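Local coordinates for hypothetical protein (PDB 4JGL) that is of unknown function but adopts a streptavidin-like antiparallel beta fold extended by two extra alpha helices, at residues G23-F34 against K134-R145; L48-K57 against G66-M74. All blocks are in the same frame, centred on the assembly; numbering follows the deposited sequence. Where two conformers were deposited one is given.

Contact 1 of 2, residues G23-F34 against K134-R145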
loop_
_atom_site.group_PDB
_atom_site.type_symbol
_atom_site.label_atom_id
_atom_site.label_comp_id
_atom_site.label_asym_id
_atom_site.label_seq_id
_atom_site.Cartn_x
_atom_site.Cartn_y
_atom_site.Cartn_z
ATOM N N GLY A 23 8.716 -1.653 2.213
ATOM C CA GLY A 23 7.499 -1.518 2.990
ATOM C C GLY A 23 7.390 -0.193 3.696
ATOM O O GLY A 23 8.396 0.433 4.047
ATOM N N TYR A 24 6.150 0.212 3.943
ATOM C CA TYR A 24 5.835 1.503 4.535
ATOM C C TYR A 24 4.677 1.398 5.473
ATOM O O TYR A 24 3.686 0.693 5.191
ATOM C CB TYR A 24 5.473 2.548 3.464
ATOM C CG TYR A 24 6.554 2.715 2.444
ATOM C CD1 TYR A 24 7.632 3.552 2.681
ATOM C CD2 TYR A 24 6.525 2.000 1.270
ATOM C CE1 TYR A 24 8.664 3.668 1.758
ATOM C CE2 TYR A 24 7.563 2.076 0.370
ATOM C CZ TYR A 24 8.603 2.935 0.588
ATOM O OH TYR A 24 9.635 3.028 -0.308
ATOM N N LEU A 25 4.750 2.135 6.584
ATOM C CA LEU A 25 3.548 2.476 7.309
ATOM C C LEU A 25 2.952 3.738 6.697
ATOM O O LEU A 25 3.675 4.615 6.224
ATOM C CB LEU A 25 3.864 2.729 8.779
ATOM C CG LEU A 25 4.273 1.482 9.558
ATOM C CD1 LEU A 25 4.731 1.847 10.993
ATOM C CD2 LEU A 25 3.187 0.429 9.569
HETATM N N MSE A 26 1.619 3.806 6.685
HETATM C CA MSE A 26 0.885 4.852 5.981
HETATM C C MSE A 26 -0.146 5.498 6.908
HETATM O O MSE A 26 -1.353 5.276 6.773
HETATM C CB MSE A 26 0.190 4.307 4.735
HETATM C CG MSE A 26 1.150 3.651 3.726
HETATM SE SE MSE A 26 0.299 3.186 2.133
HETATM C CE MSE A 26 -0.167 5.005 1.512
ATOM N N PRO A 27 0.328 6.314 7.851
ATOM C CA PRO A 27 -0.610 7.105 8.648
ATOM C C PRO A 27 -1.226 8.191 7.755
ATOM O O PRO A 27 -0.621 8.615 6.765
ATOM C CB PRO A 27 0.290 7.719 9.719
ATOM C CG PRO A 27 1.608 7.843 9.056
ATOM C CD PRO A 27 1.724 6.622 8.152
ATOM N N ALA A 28 -2.415 8.644 8.132
ATOM C CA ALA A 28 -3.117 9.723 7.474
ATOM C C ALA A 28 -3.252 10.877 8.457
ATOM O O ALA A 28 -3.754 10.697 9.545
ATOM C CB ALA A 28 -4.497 9.283 6.970
ATOM N N ILE A 29 -2.811 12.062 8.040
ATOM C CA ILE A 29 -2.707 13.246 8.919
ATOM C C ILE A 29 -3.266 14.462 8.191
ATOM O O ILE A 29 -3.097 14.593 6.983
ATOM C CB ILE A 29 -1.229 13.479 9.279
ATOM C CG1 ILE A 29 -0.667 12.231 9.938
ATOM C CG2 ILE A 29 -1.030 14.702 10.177
ATOM C CD1 ILE A 29 0.828 12.241 10.159
ATOM N N SER A 30 -3.950 15.359 8.916
ATOM C CA SER A 30 -4.574 16.507 8.263
ATOM C C SER A 30 -3.557 17.441 7.602
ATOM O O SER A 30 -3.861 18.059 6.587
ATOM C CB SER A 30 -5.449 17.296 9.243
ATOM O OG SER A 30 -6.522 16.491 9.649
ATOM N N ALA A 31 -2.373 17.568 8.196
ATOM C CA ALA A 31 -1.313 18.418 7.655
ATOM C C ALA A 31 -0.408 17.613 6.728
ATOM O O ALA A 31 -0.122 16.457 6.995
ATOM C CB ALA A 31 -0.481 18.996 8.777
ATOM N N ASN A 32 0.110 18.261 5.692
ATOM C CA ASN A 32 1.041 17.637 4.749
ATOM C C ASN A 32 2.505 17.902 5.062
ATOM O O ASN A 32 3.367 17.484 4.302
ATOM C CB ASN A 32 0.742 18.017 3.302
ATOM C CG ASN A 32 1.001 19.452 2.994
ATOM O OD1 ASN A 32 1.476 20.208 3.841
ATOM N ND2 ASN A 32 0.738 19.845 1.738
ATOM N N ASN A 33 2.779 18.529 6.209
ATOM C CA ASN A 33 4.136 18.878 6.609
ATOM C C ASN A 33 4.458 18.445 8.043
ATOM O O ASN A 33 5.317 19.017 8.722
ATOM C CB ASN A 33 4.345 20.375 6.427
ATOM C CG ASN A 33 3.511 21.191 7.361
ATOM O OD1 ASN A 33 2.558 20.698 7.943
ATOM N ND2 ASN A 33 3.892 22.471 7.545
ATOM N N PHE A 34 3.799 17.399 8.506
ATOM C CA PHE A 34 4.042 16.886 9.836
ATOM C C PHE A 34 5.387 16.190 9.930
ATOM O O PHE A 34 5.752 15.417 9.039
ATOM C CB PHE A 34 2.930 15.927 10.264
ATOM C CG PHE A 34 3.182 15.229 11.571
ATOM C CD1 PHE A 34 3.086 15.909 12.787
ATOM C CD2 PHE A 34 3.500 13.888 11.610
ATOM C CE1 PHE A 34 3.325 15.251 13.975
ATOM C CE2 PHE A 34 3.711 13.248 12.778
ATOM C CZ PHE A 34 3.623 13.912 13.977
ATOM N N LYS A 134 -7.431 13.964 4.635
ATOM C CA LYS A 134 -6.097 13.778 5.180
ATOM C C LYS A 134 -5.081 13.347 4.149
ATOM O O LYS A 134 -5.412 12.764 3.127
ATOM C CB LYS A 134 -6.124 12.772 6.317
ATOM C CG LYS A 134 -6.974 13.284 7.504
ATOM C CD LYS A 134 -6.882 12.383 8.686
ATOM C CE LYS A 134 -7.614 12.937 9.907
ATOM N NZ LYS A 134 -7.647 11.947 11.016
ATOM N N TYR A 135 -3.823 13.630 4.459
ATOM C CA TYR A 135 -2.695 13.211 3.649
ATOM C C TYR A 135 -2.115 11.901 4.141
ATOM O O TYR A 135 -1.765 11.796 5.308
ATOM C CB TYR A 135 -1.590 14.263 3.684
ATOM C CG TYR A 135 -2.001 15.593 3.100
ATOM C CD1 TYR A 135 -1.915 15.824 1.747
ATOM C CD2 TYR A 135 -2.504 16.612 3.904
ATOM C CE1 TYR A 135 -2.287 17.033 1.199
ATOM C CE2 TYR A 135 -2.878 17.821 3.357
ATOM C CZ TYR A 135 -2.761 18.036 2.016
ATOM O OH TYR A 135 -3.141 19.262 1.486
ATOM N N TYR A 136 -2.019 10.916 3.248
ATOM C CA TYR A 136 -1.272 9.717 3.554
ATOM C C TYR A 136 0.219 9.989 3.421
ATOM O O TYR A 136 0.669 10.638 2.481
ATOM C CB TYR A 136 -1.657 8.583 2.606
ATOM C CG TYR A 136 -2.927 7.882 2.994
ATOM C CD1 TYR A 136 -2.953 6.985 4.052
ATOM C CD2 TYR A 136 -4.106 8.098 2.303
ATOM C CE1 TYR A 136 -4.127 6.336 4.442
ATOM C CE2 TYR A 136 -5.275 7.442 2.668
ATOM C CZ TYR A 136 -5.281 6.567 3.738
ATOM O OH TYR A 136 -6.471 5.956 4.104
ATOM N N TYR A 137 0.983 9.458 4.358
ATOM C CA TYR A 137 2.425 9.445 4.296
ATOM C C TYR A 137 2.921 8.045 4.004
ATOM O O TYR A 137 2.217 7.059 4.247
ATOM C CB TYR A 137 3.010 9.909 5.627
ATOM C CG TYR A 137 2.803 11.387 5.906
ATOM C CD1 TYR A 137 1.546 11.906 6.209
ATOM C CD2 TYR A 137 3.866 12.272 5.878
ATOM C CE1 TYR A 137 1.374 13.250 6.499
ATOM C CE2 TYR A 137 3.693 13.611 6.170
ATOM C CZ TYR A 137 2.448 14.085 6.492
ATOM O OH TYR A 137 2.319 15.440 6.760
ATOM N N LEU A 138 4.149 7.966 3.493
ATOM C CA LEU A 138 4.881 6.698 3.404
ATOM C C LEU A 138 6.058 6.840 4.350
ATOM O O LEU A 138 6.969 7.629 4.125
ATOM C CB LEU A 138 5.386 6.424 1.984
ATOM C CG LEU A 138 4.356 6.284 0.881
ATOM C CD1 LEU A 138 5.011 5.997 -0.453
ATOM C CD2 LEU A 138 3.363 5.215 1.187
ATOM N N CYS A 139 6.070 6.035 5.413
ATOM C CA CYS A 139 7.151 5.969 6.386
ATOM C C CYS A 139 7.830 4.627 6.251
ATOM O O CYS A 139 7.197 3.588 6.467
ATOM C CB CYS A 139 6.603 6.158 7.801
ATOM S SG CYS A 139 5.682 7.693 8.049
ATOM N N GLY A 140 9.095 4.619 5.852
ATOM C CA GLY A 140 9.783 3.342 5.661
ATOM C C GLY A 140 9.738 2.500 6.918
ATOM O O GLY A 140 9.968 3.003 8.018
ATOM N N ASP A 141 9.450 1.219 6.773
ATOM C CA ASP A 141 9.203 0.365 7.918
ATOM C C ASP A 141 9.466 -1.080 7.567
ATOM O O ASP A 141 8.923 -1.583 6.592
ATOM C CB ASP A 141 7.760 0.537 8.396
ATOM C CG ASP A 141 7.522 -0.095 9.736
ATOM O OD1 ASP A 141 7.989 0.445 10.763
ATOM O OD2 ASP A 141 6.880 -1.144 9.774
ATOM N N ALA A 142 10.287 -1.741 8.367
ATOM C CA ALA A 142 10.577 -3.147 8.154
ATOM C C ALA A 142 9.374 -4.035 8.455
ATOM O O ALA A 142 9.097 -4.968 7.707
ATOM C CB ALA A 142 11.802 -3.571 8.996
ATOM N N GLU A 143 8.668 -3.763 9.553
ATOM C CA GLU A 143 7.555 -4.607 9.926
ATOM C C GLU A 143 6.441 -4.598 8.869
ATOM O O GLU A 143 5.803 -5.619 8.645
ATOM C CB GLU A 143 7.056 -4.248 11.328
ATOM C CG GLU A 143 8.067 -4.642 12.411
ATOM C CD GLU A 143 7.715 -4.207 13.803
ATOM O OE1 GLU A 143 6.939 -3.256 13.973
ATOM O OE2 GLU A 143 8.288 -4.808 14.720
ATOM N N ALA A 144 6.228 -3.471 8.199
ATOM C CA ALA A 144 5.250 -3.432 7.139
ATOM C C ALA A 144 5.669 -4.348 5.995
ATOM O O ALA A 144 4.856 -5.038 5.388
ATOM C CB ALA A 144 5.076 -1.966 6.636
ATOM N N ARG A 145 6.963 -4.329 5.662
ATOM C CA ARG A 145 7.492 -5.232 4.658
ATOM C C ARG A 145 7.275 -6.689 5.067
ATOM O O ARG A 145 6.849 -7.506 4.273
ATOM C CB ARG A 145 8.980 -4.952 4.401
ATOM C CG ARG A 145 9.579 -5.884 3.372
ATOM C CD ARG A 145 10.980 -5.513 2.958
ATOM N NE ARG A 145 11.965 -5.647 4.019
ATOM C CZ ARG A 145 12.595 -6.776 4.341
ATOM N NH1 ARG A 145 12.300 -7.940 3.759
ATOM N NH2 ARG A 145 13.543 -6.742 5.262
HETATM O O HOH W 1 10.809 -1.807 4.236
HETATM O O HOH W 2 -5.870 9.011 10.986
#
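Gly23 O accepts a hydrogen bond from Asp141 N (3.0 Å) where the first and last strands of this streptavidin-like barrel, 22-29 and 135-140, pair antiparallel and close the sheet on itself. Gly23 CA lies close against Arg145 N, in the first turn of the helix that Asp141 OD2 N-caps through Ala144 N. Tyr24 sets one ring edge against Gly140 N and turns its hydroxyl to Ser22. Leu25 and Cys139 exchange backbone bonds, and Leu25 CD1 lies 3.6 Å from Asp141 OD1. At selenomethionine Met26 the chain bends at chi3 (65°), which brings CE to 3.6 Å from Leu138 CD2. Tyr137 N bonds to Pro27 O (3.0 Å). Ala28 CB rides over the Tyr136 ring, off-centre, in a CH-pi contact. Ile29 makes two backbone bonds with Tyr135, while its CB and CD1 reach Tyr137 CE1. In the turn that follows, the Tyr137 hydroxyl donates to Ala31 O (2.7 Å), which lies at the ring edge. Next along the turn, Asn32 CB sits 3.4 Å from the centroid of the Tyr135 ring, only 5° off its normal. A phenylalanine in place of Tyr137 lacks the hydroxyl oxygen and would probably leave Ala31 O and Phe34 N without their shared partner and the turn less firmly pinned to the strand. Phe34 N supplies the second anchor, donating to Tyr137 OH at 3.0 Å.

Contact 2 of 2, residues L48-K57 against G66-M74; sequences LMPEKGLFLK and GINIYTYVM
Phe55 and Tyr70 form a hydrogen-bonded antiparallel pair at the middle of the ladder, with Phe55 N to Tyr70 O at 2.9 Å and Tyr70 N to Phe55 O at 2.8 Å. Lys57 and Asn68 repeat the pattern, and Tyr72 N adds a bond to Gly53 O. The segments 54-57 and 66-74 run at 141°, so this beta hairpin is markedly twisted. Where strand 54-61 leaves the turn from strand 44-49, a G1 beta bulge forms: Gly53, with phi of 61°, and Leu54 both face Met49, and Met49 N bonds to Leu54 O. Tyr72 fits itself to this turn. Its CG occupies the slot between backbone N and carbonyl carbon (chi1 83°), from which the ring extends back across the bulge. Leu48 CD1 then lies over one ring face, 3.7 Å from the centroid, as a CH-pi contact. The hydroxyl end meets Pro50, with Tyr72 OH 3.1 Å from Pro50 CA, and a water bonded to Pro50 O also makes a weak bond to that OH. On one side of the sheet, Leu54 CD2 packs against Thr71 CG2 (3.9 Å) and Ile69 CG2. On the other, Phe55 and Tyr70 lie side by side, Phe55 CD2 to Tyr70 CD1 being 4.0 Å. Helix 158-165 packs on the Leu56 and Ile69 side through Phe160 and Leu163; on the Phe55 side, Phe114 and Met26 of strands 112-116 and 22-29 are neighbours, and strand 78-92 continues the sheet beside 64-75.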
loop_
_atom_site.group_PDB
_atom_site.type_symbol
_atom_site.label_atom_id
_atom_site.label_comp_id
_atom_site.label_asym_id
_atom_site.label_seq_id
_atom_site.Cartn_x
_atom_site.Cartn_y
_atom_site.Cartn_z
ATOM N N LEU A 48 6.119 -1.118 -2.082
ATOM C CA LEU A 48 6.577 -0.681 -3.401
ATOM C C LEU A 48 7.398 -1.797 -4.034
ATOM O O LEU A 48 8.312 -2.317 -3.398
ATOM C CB LEU A 48 7.404 0.601 -3.300
ATOM C CG LEU A 48 7.745 1.305 -4.603
ATOM C CD1 LEU A 48 6.532 2.022 -5.127
ATOM C CD2 LEU A 48 8.895 2.278 -4.385
HETATM N N MSE A 49 7.051 -2.165 -5.263
HETATM C CA MSE A 49 7.682 -3.287 -5.964
HETATM C C MSE A 49 8.266 -2.830 -7.282
HETATM O O MSE A 49 7.612 -2.937 -8.333
HETATM C CB MSE A 49 6.658 -4.350 -6.238
HETATM C CG MSE A 49 5.997 -4.945 -5.050
HETATM SE SE MSE A 49 4.679 -6.272 -5.416
HETATM C CE MSE A 49 5.759 -7.551 -6.021
ATOM N N PRO A 50 9.493 -2.298 -7.253
ATOM C CA PRO A 50 10.077 -1.796 -8.489
ATOM C C PRO A 50 10.234 -2.862 -9.577
ATOM O O PRO A 50 10.156 -2.508 -10.752
ATOM C CB PRO A 50 11.434 -1.271 -8.042
ATOM C CG PRO A 50 11.273 -0.975 -6.573
ATOM C CD PRO A 50 10.330 -1.988 -6.083
ATOM N N GLU A 51 10.391 -4.133 -9.202
ATOM C CA GLU A 51 10.550 -5.231 -10.184
ATOM C C GLU A 51 9.281 -5.464 -11.027
ATOM O O GLU A 51 9.333 -6.063 -12.107
ATOM C CB GLU A 51 10.941 -6.549 -9.482
ATOM C CG GLU A 51 9.749 -7.336 -8.920
ATOM C CD GLU A 51 9.996 -8.841 -8.761
ATOM O OE1 GLU A 51 10.849 -9.399 -9.482
ATOM O OE2 GLU A 51 9.314 -9.468 -7.912
ATOM N N LYS A 52 8.134 -5.030 -10.513
ATOM C CA LYS A 52 6.864 -5.205 -11.201
ATOM C C LYS A 52 6.166 -3.886 -11.536
ATOM O O LYS A 52 5.134 -3.892 -12.205
ATOM C CB LYS A 52 5.931 -6.029 -10.337
ATOM C CG LYS A 52 6.438 -7.419 -9.984
ATOM C CD LYS A 52 5.324 -8.435 -10.080
ATOM C CE LYS A 52 5.099 -8.914 -11.525
ATOM N NZ LYS A 52 3.867 -8.348 -12.196
ATOM N N GLY A 53 6.709 -2.758 -11.091
ATOM C CA GLY A 53 6.055 -1.479 -11.247
ATOM C C GLY A 53 4.708 -1.396 -10.549
ATOM O O GLY A 53 3.779 -0.802 -11.064
ATOM N N LEU A 54 4.608 -2.031 -9.373
ATOM C CA LEU A 54 3.388 -2.025 -8.591
ATOM C C LEU A 54 3.613 -1.378 -7.233
ATOM O O LEU A 54 4.700 -1.443 -6.652
ATOM C CB LEU A 54 2.885 -3.440 -8.361
ATOM C CG LEU A 54 2.649 -4.274 -9.617
ATOM C CD1 LEU A 54 2.230 -5.675 -9.192
ATOM C CD2 LEU A 54 1.583 -3.641 -10.512
ATOM N N PHE A 55 2.550 -0.762 -6.740
ATOM C CA PHE A 55 2.477 -0.221 -5.395
ATOM C C PHE A 55 1.231 -0.789 -4.757
ATOM O O PHE A 55 0.133 -0.650 -5.310
ATOM C CB PHE A 55 2.435 1.304 -5.401
ATOM C CG PHE A 55 2.196 1.883 -4.035
ATOM C CD1 PHE A 55 3.203 1.852 -3.092
ATOM C CD2 PHE A 55 0.963 2.362 -3.678
ATOM C CE1 PHE A 55 2.998 2.333 -1.781
ATOM C CE2 PHE A 55 0.750 2.861 -2.363
ATOM C CZ PHE A 55 1.758 2.796 -1.435
ATOM N N LEU A 56 1.378 -1.469 -3.620
ATOM C CA LEU A 56 0.241 -2.039 -2.926
ATOM C C LEU A 56 -0.067 -1.255 -1.670
ATOM O O LEU A 56 0.833 -0.840 -0.960
ATOM C CB LEU A 56 0.492 -3.508 -2.589
ATOM C CG LEU A 56 0.343 -4.499 -3.740
ATOM C CD1 LEU A 56 1.350 -4.201 -4.841
ATOM C CD2 LEU A 56 0.466 -5.938 -3.223
ATOM N N LYS A 57 -1.353 -1.053 -1.411
ATOM C CA LYS A 57 -1.811 -0.369 -0.209
ATOM C C LYS A 57 -2.829 -1.247 0.488
ATOM O O LYS A 57 -3.850 -1.614 -0.112
ATOM C CB LYS A 57 -2.425 0.983 -0.564
ATOM C CG LYS A 57 -2.973 1.716 0.652
ATOM C CD LYS A 57 -3.312 3.154 0.316
ATOM C CE LYS A 57 -3.743 3.931 1.561
ATOM N NZ LYS A 57 -5.107 3.516 1.970
ATOM N N GLY A 66 -7.838 -5.478 2.932
ATOM C CA GLY A 66 -8.229 -4.925 1.648
ATOM C C GLY A 66 -6.987 -4.324 1.021
ATOM O O GLY A 66 -6.379 -3.425 1.588
ATOM N N ILE A 67 -6.588 -4.862 -0.111
ATOM C CA ILE A 67 -5.344 -4.472 -0.745
ATOM C C ILE A 67 -5.587 -3.915 -2.137
ATOM O O ILE A 67 -6.067 -4.609 -3.040
ATOM C CB ILE A 67 -4.350 -5.634 -0.812
ATOM C CG1 ILE A 67 -4.209 -6.280 0.569
ATOM C CG2 ILE A 67 -2.997 -5.132 -1.344
ATOM C CD1 ILE A 67 -3.348 -7.497 0.583
ATOM N N ASN A 68 -5.267 -2.650 -2.304
ATOM C CA ASN A 68 -5.271 -2.063 -3.635
ATOM C C ASN A 68 -3.930 -2.329 -4.323
ATOM O O ASN A 68 -2.869 -2.063 -3.740
ATOM C CB ASN A 68 -5.546 -0.551 -3.571
ATOM C CG ASN A 68 -7.041 -0.203 -3.539
ATOM O OD1 ASN A 68 -7.870 -0.911 -4.102
ATOM N ND2 ASN A 68 -7.383 0.912 -2.878
ATOM N N ILE A 69 -4.000 -2.865 -5.536
ATOM C CA ILE A 69 -2.837 -3.009 -6.406
ATOM C C ILE A 69 -2.897 -1.845 -7.376
ATOM O O ILE A 69 -3.814 -1.748 -8.214
ATOM C CB ILE A 69 -2.847 -4.322 -7.190
ATOM C CG1 ILE A 69 -2.834 -5.534 -6.259
ATOM C CG2 ILE A 69 -1.616 -4.367 -8.112
ATOM C CD1 ILE A 69 -3.152 -6.850 -6.988
ATOM N N TYR A 70 -1.956 -0.924 -7.221
ATOM C CA TYR A 70 -1.739 0.201 -8.124
ATOM C C TYR A 70 -0.590 -0.147 -9.043
ATOM O O TYR A 70 0.366 -0.811 -8.624
ATOM C CB TYR A 70 -1.330 1.475 -7.354
ATOM C CG TYR A 70 -2.419 2.106 -6.513
ATOM C CD1 TYR A 70 -2.691 1.707 -5.208
ATOM C CD2 TYR A 70 -3.139 3.170 -7.004
ATOM C CE1 TYR A 70 -3.692 2.342 -4.476
ATOM C CE2 TYR A 70 -4.116 3.778 -6.289
ATOM C CZ TYR A 70 -4.416 3.365 -5.034
ATOM O OH TYR A 70 -5.414 4.015 -4.311
ATOM N N THR A 71 -0.632 0.387 -10.262
ATOM C CA THR A 71 0.566 0.456 -11.071
ATOM C C THR A 71 1.228 1.806 -10.821
ATOM O O THR A 71 0.549 2.769 -10.485
ATOM C CB THR A 71 0.243 0.259 -12.560
ATOM O OG1 THR A 71 -0.693 1.251 -12.981
ATOM C CG2 THR A 71 -0.324 -1.128 -12.794
ATOM N N TYR A 72 2.549 1.891 -10.929
ATOM C CA TYR A 72 3.215 3.168 -10.708
ATOM C C TYR A 72 4.300 3.392 -11.737
ATOM O O TYR A 72 4.867 2.444 -12.299
ATOM C CB TYR A 72 3.788 3.338 -9.293
ATOM C CG TYR A 72 5.142 2.735 -9.057
ATOM C CD1 TYR A 72 5.281 1.421 -8.661
ATOM C CD2 TYR A 72 6.298 3.484 -9.238
ATOM C CE1 TYR A 72 6.515 0.876 -8.419
ATOM C CE2 TYR A 72 7.537 2.941 -9.020
ATOM C CZ TYR A 72 7.645 1.640 -8.603
ATOM O OH TYR A 72 8.874 1.071 -8.375
ATOM N N VAL A 73 4.578 4.668 -11.933
ATOM C CA VAL A 73 5.733 5.139 -12.680
ATOM C C VAL A 73 6.357 6.271 -11.875
ATOM O O VAL A 73 5.685 6.925 -11.069
ATOM C CB VAL A 73 5.369 5.619 -14.096
ATOM C CG1 VAL A 73 4.735 4.476 -14.905
ATOM C CG2 VAL A 73 4.486 6.846 -14.083
HETATM N N MSE A 74 7.635 6.518 -12.098
HETATM C CA MSE A 74 8.295 7.662 -11.516
HETATM C C MSE A 74 8.139 8.890 -12.401
HETATM O O MSE A 74 8.120 8.825 -13.635
HETATM C CB MSE A 74 9.771 7.402 -11.256
HETATM C CG MSE A 74 10.064 6.194 -10.408
HETATM SE SE MSE A 74 9.284 6.277 -8.676
HETATM C CE MSE A 74 10.195 7.821 -8.003
HETATM O O HOH W 3 9.387 0.304 -11.516
#

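From the N terminus, strand 22-29 is reached first, but its partner in contact 1 comes about a hundred residues later, so that pairing closes a long, strand-rich loop and joins the two ends of the barrel sheet. Contact 2 is local: it closes the short hairpin turn between 54-61 and 64-75, wholly within that long loop, so the two nest and do not cross. Strand 44-49 bridges them in the sheet, pairing with both 22-29 and 54-61. They also touch directly: Met26 SE is 3.9 Å from Phe55 CZ, as is Leu138 CD2. Helix 142-153 continues from contact 1, whereas helix 158-165 packs on contact 2.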